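Local coordinates for cell wall surface anchor family protein (Streptococcus agalactiae serogroup V, PDB 3TW0) that probably serves as the adhesive tip subunit of the group B streptococcal pilus, meeting the host through the metal-binding von Willebrand factor type A domain contained in this chain, at residues 83-88 with 248-253; 91-96 with 261-266; 235-240 with 279-284. The protein carries 2 engineered substitutions. All coordinates share one frame; numbering follows the deposited sequence.

Interaction 1: residues 83-88 with 248-253; sequences KALNDS and AAYRVP
Leu85 reaches across to Tyr250 and sets a single methyl group on its phenol ring, a compact example of how two strands that share no backbone bond can still be joined. Followed outward, the leucine side chain leaves the backbone at CB, which points toward 248-253. With chi1 at 69°, CG sits between the backbone N and the carbonyl carbon, and the chain then runs on, extended, into CD1. This branch carries the contact, while CD2 stays farther from the tyrosine. CD1 lies 3.9 Å from the centroid of the Tyr250 ring and only 13° off the ring normal, the geometry of a CH-pi interaction over the face. Its nearest ring atom is Tyr250 CG, 3.8 Å from Leu85 CD1. The leucine is buried, and it also touches Leu274 and Tyr265.

A second, lighter touch comes from Asp87, whose CB approaches Tyr250 CD1 obliquely at 4.1 Å. The aspartate thus contributes its aliphatic carbon to the ring, and no hydrogen bond spans the two segments. Just past Leu85 the chain makes an Asx turn from Asn86 to Ser88, Asn86 OD1 accepting from Ser88 N at 3.0 Å, with an N-H...O angle of 159°. Asn86 ND2 is in turn bonded to Lys95 O.

Each partner is held by a different neighbour in the same sheet. Leu85 pairs through its backbone with Val77 of strand 70-78, and Tyr250 with Ile272 of strand 271-276, while the tyrosine side chain also touches Met260 of helix 257-263. Leucine over tyrosine therefore joins strands 84-85 and 249-251 through side chains alone, within a branched antiparallel sheet that is separate from the parallel sheet characteristic of the von Willebrand factor type A fold.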
# COMPACT_ATOMS: atom_id res chain seq x y z
N LYS A 83 4.80 15.18 18.30
CA LYS A 83 3.49 15.87 18.28
C LYS A 83 3.21 16.34 16.86
O LYS A 83 4.04 17.00 16.26
CB LYS A 83 3.46 17.05 19.24
CG LYS A 83 2.08 17.68 19.32
CD LYS A 83 1.94 18.51 20.57
CE LYS A 83 0.56 18.25 21.20
NZ LYS A 83 -0.37 19.13 20.57
N ALA A 84 2.04 16.01 16.34
CA ALA A 84 1.77 16.09 14.92
C ALA A 84 1.24 17.46 14.45
O ALA A 84 0.46 18.10 15.14
CB ALA A 84 0.83 14.97 14.51
N LEU A 85 1.68 17.90 13.27
CA LEU A 85 1.08 19.07 12.63
C LEU A 85 1.10 18.95 11.12
O LEU A 85 1.96 18.26 10.56
CB LEU A 85 1.75 20.38 13.08
CG LEU A 85 3.17 20.75 12.69
CD1 LEU A 85 3.44 22.25 13.00
CD2 LEU A 85 4.17 19.88 13.41
N ASN A 86 0.17 19.63 10.46
CA ASN A 86 0.16 19.67 9.00
C ASN A 86 0.76 21.00 8.54
O ASN A 86 0.20 22.04 8.84
CB ASN A 86 -1.29 19.52 8.51
CG ASN A 86 -1.38 19.13 7.03
OD1 ASN A 86 -0.58 19.58 6.20
ND2 ASN A 86 -2.36 18.29 6.70
N ASP A 87 1.90 20.96 7.85
CA ASP A 87 2.54 22.19 7.33
C ASP A 87 2.11 22.60 5.89
O ASP A 87 2.67 23.53 5.32
CB ASP A 87 4.06 22.09 7.42
CG ASP A 87 4.64 21.09 6.43
OD1 ASP A 87 3.99 20.04 6.17
OD2 ASP A 87 5.75 21.35 5.90
N SER A 88 1.14 21.91 5.30
CA SER A 88 0.64 22.31 3.98
C SER A 88 0.03 23.73 3.99
O SER A 88 -0.51 24.18 5.01
CB SER A 88 -0.37 21.28 3.46
OG SER A 88 -1.25 21.86 2.52
N ALA A 248 14.10 21.53 7.88
CA ALA A 248 13.01 22.51 7.80
C ALA A 248 12.39 22.81 9.14
O ALA A 248 12.49 22.02 10.08
CB ALA A 248 11.94 22.08 6.80
N ALA A 249 11.76 23.97 9.23
CA ALA A 249 11.07 24.39 10.43
C ALA A 249 9.74 25.08 10.10
O ALA A 249 9.52 25.55 8.99
CB ALA A 249 11.97 25.31 11.25
N TYR A 250 8.84 25.11 11.07
CA TYR A 250 7.55 25.76 10.92
C TYR A 250 7.60 27.02 11.78
O TYR A 250 7.65 26.92 13.02
CB TYR A 250 6.47 24.82 11.44
CG TYR A 250 5.04 25.31 11.39
CD1 TYR A 250 4.24 25.04 10.30
CD2 TYR A 250 4.49 25.99 12.46
CE1 TYR A 250 2.94 25.47 10.25
CE2 TYR A 250 3.17 26.43 12.43
CZ TYR A 250 2.40 26.17 11.31
OH TYR A 250 1.10 26.60 11.26
N ARG A 251 7.64 28.18 11.14
CA ARG A 251 7.56 29.43 11.88
C ARG A 251 6.17 29.56 12.48
O ARG A 251 5.18 29.47 11.77
CB ARG A 251 7.84 30.62 10.94
CG ARG A 251 8.07 31.94 11.66
CD ARG A 251 8.51 32.99 10.65
NE ARG A 251 8.62 34.30 11.26
CZ ARG A 251 9.48 35.23 10.85
NH1 ARG A 251 10.32 34.98 9.84
NH2 ARG A 251 9.51 36.40 11.46
N VAL A 252 6.07 29.76 13.79
CA VAL A 252 4.74 29.99 14.36
C VAL A 252 4.38 31.48 14.41
O VAL A 252 5.15 32.29 14.94
CB VAL A 252 4.46 29.19 15.69
CG1 VAL A 252 5.74 28.61 16.29
CG2 VAL A 252 3.63 29.99 16.69
N PRO A 253 3.22 31.85 13.83
CA PRO A 253 2.80 33.26 13.79
C PRO A 253 2.53 33.86 15.19
O PRO A 253 2.18 33.13 16.12
CB PRO A 253 1.51 33.21 12.96
CG PRO A 253 1.67 31.99 12.09
CD PRO A 253 2.33 31.00 13.01

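Interaction 2: residues 91-96 with 261-266; sequences WDYHKT and SNEGYA
Tyr93 and Glu263 reach toward each other from opposite directions, the phenol donating its hydroxyl hydrogen to the carboxylate. Tyr93 OH lies 2.6 Å from Glu263 OE1, which receives it on its syn lone pair, the one facing its partner oxygen. The carboxylate is turned 69° from the ring plane, although OE1 itself stays close to that plane, at the ring's edge. The glutamate is extended beyond CG, which carries its oxygens from the helix out to the tyrosine. The modelled approach of His94 to the other oxygen is too close to be trusted, and its imidazole is probably flipped.

Tyr265 supplies the second half of the contact. Its OH lies near the plane of the Tyr93 ring, 3.7 Å from Tyr93 CD1, and the two rings meet obliquely, with CE1 of Tyr93 3.7 Å from CE1 of Tyr265. The hydroxyl of Tyr265 has its polar partner in Ala84 O, to which it is hydrogen-bonded.

One shell further out, two local motifs present these groups. On one side is a type I beta turn from Asp92 to Lys95, closed by Lys95 N to Asp92 O at 3.0 Å, in the connection between strands 84-85 and 97-101 of the antiparallel sheet. On the other, helix 257-263 ends in a Schellman motif, in which Gly264 takes the positive phi that glycine readily accepts; the chain there turns out of the helix between Glu263 and Tyr265.

Met260, one turn back along that helix, touches both tyrosines. Lys83 makes a cation-pi contact with the Tyr265 ring, and its NZ is weakly bonded to Glu263 O at the helix end.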
# COMPACT_ATOMS: atom_id res chain seq x y z
N TRP A 91 -4.07 23.27 4.26
CA TRP A 91 -4.80 22.70 5.39
C TRP A 91 -4.44 23.42 6.67
O TRP A 91 -3.31 23.95 6.80
CB TRP A 91 -4.50 21.19 5.56
CG TRP A 91 -4.82 20.39 4.33
CD1 TRP A 91 -3.91 19.86 3.44
CD2 TRP A 91 -6.12 20.06 3.83
NE1 TRP A 91 -4.58 19.21 2.43
CE2 TRP A 91 -5.93 19.33 2.63
CE3 TRP A 91 -7.42 20.31 4.28
CZ2 TRP A 91 -7.00 18.84 1.88
CZ3 TRP A 91 -8.50 19.81 3.53
CH2 TRP A 91 -8.27 19.08 2.34
N ASP A 92 -5.37 23.44 7.62
CA ASP A 92 -5.10 23.91 8.97
C ASP A 92 -4.09 22.96 9.63
O ASP A 92 -4.08 21.76 9.33
CB ASP A 92 -6.39 23.94 9.81
CG ASP A 92 -6.13 24.39 11.25
OD1 ASP A 92 -5.58 25.51 11.45
OD2 ASP A 92 -6.47 23.62 12.17
N TYR A 93 -3.25 23.48 10.51
CA TYR A 93 -2.18 22.63 11.08
C TYR A 93 -2.67 21.48 11.97
O TYR A 93 -1.91 20.53 12.22
CB TYR A 93 -1.13 23.48 11.80
CG TYR A 93 -1.51 23.95 13.19
CD1 TYR A 93 -1.21 23.18 14.33
CD2 TYR A 93 -2.15 25.18 13.37
CE1 TYR A 93 -1.57 23.63 15.61
CE2 TYR A 93 -2.50 25.64 14.65
CZ TYR A 93 -2.20 24.86 15.76
OH TYR A 93 -2.56 25.34 17.00
N HIS A 94 -3.89 21.59 12.49
CA HIS A 94 -4.55 20.51 13.27
C HIS A 94 -4.99 19.30 12.41
O HIS A 94 -5.35 18.25 12.94
CB HIS A 94 -5.79 21.04 13.99
CG HIS A 94 -5.51 22.18 14.92
ND1 HIS A 94 -5.00 21.98 16.19
CD2 HIS A 94 -5.67 23.51 14.77
CE1 HIS A 94 -4.85 23.16 16.78
NE2 HIS A 94 -5.25 24.10 15.94
N LYS A 95 -5.01 19.48 11.10
CA LYS A 95 -5.53 18.47 10.17
C LYS A 95 -4.54 17.30 9.98
O LYS A 95 -3.94 17.13 8.91
CB LYS A 95 -5.91 19.14 8.84
CG LYS A 95 -7.04 18.46 8.07
CD LYS A 95 -8.14 17.93 8.98
CE LYS A 95 -9.19 17.20 8.18
NZ LYS A 95 -10.21 16.64 9.09
N THR A 96 -4.40 16.48 11.02
CA THR A 96 -3.41 15.42 11.00
C THR A 96 -4.03 14.03 10.84
O THR A 96 -3.32 13.02 10.93
CB THR A 96 -2.53 15.47 12.26
OG1 THR A 96 -3.35 15.36 13.42
CG2 THR A 96 -1.73 16.78 12.30
N SER A 261 1.96 26.85 22.17
CA SER A 261 2.67 26.57 23.44
C SER A 261 1.77 25.81 24.40
O SER A 261 2.16 24.77 24.93
CB SER A 261 3.16 27.87 24.12
OG SER A 261 4.01 28.62 23.26
N ASN A 262 0.57 26.36 24.61
CA ASN A 262 -0.53 25.76 25.37
C ASN A 262 -0.76 24.30 24.94
O ASN A 262 -0.80 23.38 25.79
CB ASN A 262 -1.79 26.61 25.12
CG ASN A 262 -2.95 26.31 26.07
OD1 ASN A 262 -3.16 25.17 26.52
ND2 ASN A 262 -3.74 27.35 26.35
N GLU A 263 -0.86 24.09 23.63
CA GLU A 263 -1.00 22.74 23.04
C GLU A 263 0.19 21.79 23.27
O GLU A 263 0.01 20.57 23.27
CB GLU A 263 -1.32 22.84 21.55
CG GLU A 263 -2.80 23.01 21.26
CD GLU A 263 -3.08 23.58 19.88
OE1 GLU A 263 -2.11 23.99 19.18
OE2 GLU A 263 -4.27 23.63 19.51
N GLY A 264 1.39 22.34 23.45
CA GLY A 264 2.55 21.52 23.87
C GLY A 264 3.63 21.27 22.81
O GLY A 264 4.50 20.42 23.00
N TYR A 265 3.58 22.01 21.71
CA TYR A 265 4.60 21.88 20.70
C TYR A 265 5.95 22.37 21.19
O TYR A 265 6.02 23.31 22.00
CB TYR A 265 4.22 22.67 19.46
CG TYR A 265 3.08 22.07 18.68
CD1 TYR A 265 1.78 22.54 18.81
CD2 TYR A 265 3.31 21.03 17.79
CE1 TYR A 265 0.73 21.99 18.05
CE2 TYR A 265 2.28 20.47 17.04
CZ TYR A 265 1.01 20.96 17.16
OH TYR A 265 0.02 20.39 16.40
N ALA A 266 7.01 21.72 20.73
CA ALA A 266 8.36 22.19 20.98
C ALA A 266 8.59 23.41 20.09
O ALA A 266 8.63 23.28 18.87
CB ALA A 266 9.37 21.11 20.67

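Interaction 3: residues 235-240 with 279-284; sequences SDRKVP and YNWVYP
Arg237 and Trp281 form a guanidinium-on-indole stack that joins loop 279-284, which follows strand 271-276, to loop 235-240, which leads toward strand 249-251. The flat end of the arginine lies on one indole face, with the planes 9° apart and the centres separated by 4.0 Å. Arg237 NE comes to 3.3 Å of Trp281 CE3. The extended run from CG to NE keeps the whole arginine over the ring: Arg237 CD sits 3.5 Å from the centroid of the six-membered ring of Trp281, in a CH-pi contact, while CB and CG cover the pyrrole side. Charge and hydrocarbon thus share one aromatic surface.

Both polar ends are tied down. A water lying in the plane of the guanidinium, at its edge, accepts from Arg237 NH2 at 2.8 Å and donates to Val282 O at 2.7 Å, bridging the loops a second time; NH2 is also bonded to Lys290 O. Trp281 NE1 is bonded to Trp276 O at the end of strand 271-276, so the indole is held to the antiparallel sheet beside which both loops run.

Nearby, Val282 CG2 packs against the backbone of Ser235, 3.6 Å from its N. Arg237 itself lies within an Asx turn, Asp236 OD1 accepting from Lys238 N at 3.1 Å from above the carboxylate plane.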
# COMPACT_ATOMS: atom_id res chain seq x y z
N SER A 235 15.70 6.70 7.52
CA SER A 235 16.69 6.59 8.60
C SER A 235 16.96 7.94 9.25
O SER A 235 17.20 8.02 10.46
CB SER A 235 17.99 5.90 8.12
OG SER A 235 18.43 6.47 6.89
N ASP A 236 16.91 9.00 8.45
CA ASP A 236 17.05 10.36 8.94
C ASP A 236 15.62 10.83 9.24
O ASP A 236 14.78 10.92 8.35
CB ASP A 236 17.77 11.23 7.89
CG ASP A 236 17.99 12.70 8.33
OD1 ASP A 236 17.54 13.15 9.43
OD2 ASP A 236 18.65 13.42 7.55
N ARG A 237 15.33 11.11 10.49
CA ARG A 237 13.96 11.43 10.89
C ARG A 237 13.61 12.91 10.71
O ARG A 237 12.42 13.29 10.84
CB ARG A 237 13.76 11.02 12.35
CG ARG A 237 14.05 9.58 12.59
CD ARG A 237 14.32 9.31 14.02
NE ARG A 237 14.42 7.88 14.27
CZ ARG A 237 14.68 7.34 15.46
NH1 ARG A 237 14.84 8.11 16.52
NH2 ARG A 237 14.74 6.02 15.59
N LYS A 238 14.62 13.72 10.40
CA LYS A 238 14.44 15.17 10.20
C LYS A 238 14.00 15.46 8.79
O LYS A 238 14.55 14.88 7.84
CB LYS A 238 15.73 15.92 10.51
CG LYS A 238 16.22 15.67 11.91
CD LYS A 238 17.65 16.09 12.14
CE LYS A 238 18.01 15.84 13.61
NZ LYS A 238 19.46 16.04 13.88
N VAL A 239 12.99 16.32 8.65
CA VAL A 239 12.52 16.78 7.35
C VAL A 239 13.48 17.84 6.86
O VAL A 239 13.70 18.80 7.57
CB VAL A 239 11.12 17.43 7.44
CG1 VAL A 239 10.65 17.94 6.05
CG2 VAL A 239 10.14 16.46 8.01
N PRO A 240 14.07 17.65 5.67
CA PRO A 240 14.99 18.65 5.12
C PRO A 240 14.27 19.72 4.30
O PRO A 240 13.15 19.50 3.83
CB PRO A 240 15.89 17.82 4.19
CG PRO A 240 15.02 16.70 3.71
CD PRO A 240 14.01 16.43 4.83
N TYR A 279 5.71 6.79 12.08
CA TYR A 279 5.30 5.72 11.20
C TYR A 279 6.01 5.77 9.84
O TYR A 279 5.92 4.84 9.05
CB TYR A 279 3.76 5.64 11.06
CG TYR A 279 3.07 6.90 10.61
CD1 TYR A 279 2.17 7.56 11.46
CD2 TYR A 279 3.29 7.43 9.35
CE1 TYR A 279 1.52 8.72 11.05
CE2 TYR A 279 2.65 8.56 8.94
CZ TYR A 279 1.75 9.21 9.79
OH TYR A 279 1.12 10.36 9.36
N ASN A 280 6.77 6.83 9.58
CA ASN A 280 7.64 6.87 8.40
C ASN A 280 9.10 6.47 8.61
O ASN A 280 9.87 6.48 7.65
CB ASN A 280 7.58 8.24 7.73
CG ASN A 280 6.33 8.41 6.87
OD1 ASN A 280 5.97 7.51 6.10
ND2 ASN A 280 5.66 9.56 7.01
N TRP A 281 9.47 6.14 9.85
CA TRP A 281 10.85 5.91 10.27
C TRP A 281 11.28 4.48 9.99
O TRP A 281 10.48 3.55 10.01
CB TRP A 281 10.98 6.09 11.79
CG TRP A 281 10.80 7.50 12.32
CD1 TRP A 281 10.43 8.62 11.61
CD2 TRP A 281 10.90 7.91 13.69
NE1 TRP A 281 10.35 9.71 12.45
CE2 TRP A 281 10.63 9.31 13.73
CE3 TRP A 281 11.23 7.25 14.89
CZ2 TRP A 281 10.67 10.05 14.92
CZ3 TRP A 281 11.26 7.99 16.07
CH2 TRP A 281 11.00 9.39 16.07
N VAL A 282 12.58 4.28 9.81
CA VAL A 282 13.11 2.91 9.87
C VAL A 282 12.70 2.36 11.24
O VAL A 282 12.71 3.09 12.23
CB VAL A 282 14.64 2.89 9.66
CG1 VAL A 282 15.22 1.51 9.96
CG2 VAL A 282 14.95 3.27 8.24
N TYR A 283 12.28 1.10 11.28
CA TYR A 283 11.90 0.50 12.54
C TYR A 283 12.33 -0.98 12.53
O TYR A 283 12.68 -1.53 11.49
CB TYR A 283 10.38 0.65 12.81
CG TYR A 283 9.55 -0.36 12.04
CD1 TYR A 283 9.26 -0.17 10.69
CD2 TYR A 283 9.09 -1.52 12.66
CE1 TYR A 283 8.51 -1.10 9.98
CE2 TYR A 283 8.35 -2.49 11.95
CZ TYR A 283 8.07 -2.26 10.62
OH TYR A 283 7.34 -3.18 9.93
N PRO A 284 12.30 -1.63 13.69
CA PRO A 284 11.83 -1.16 15.00
C PRO A 284 12.79 -0.16 15.66
O PRO A 284 13.95 -0.06 15.27
CB PRO A 284 11.76 -2.44 15.82
CG PRO A 284 12.85 -3.31 15.21
CD PRO A 284 12.96 -2.96 13.78
O HOH W 1 14.23 5.21 12.93

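From the N terminus the chain lays down 83-88, 91-96 and 235-240 before any contact closes. It completes them in the same order: 248-253 returns to interaction 1, 261-266 to interaction 2 and 279-284 to interaction 3. Every pair crosses and none nests. The first two closures span some 160 residues, including strand 165-172 of the parallel sheet; the third spans 38. Interactions 1 and 2 have centres about 8 Å apart and are linked by a backbone hydrogen bond between Asn86 and Tyr93. Interaction 3, about 17 Å from interaction 1, joins it where Ala248 N meets Val239 O. Together they tie the antiparallel sheet to helix 257-263 and to the loops beside strands 249-251 and 271-276.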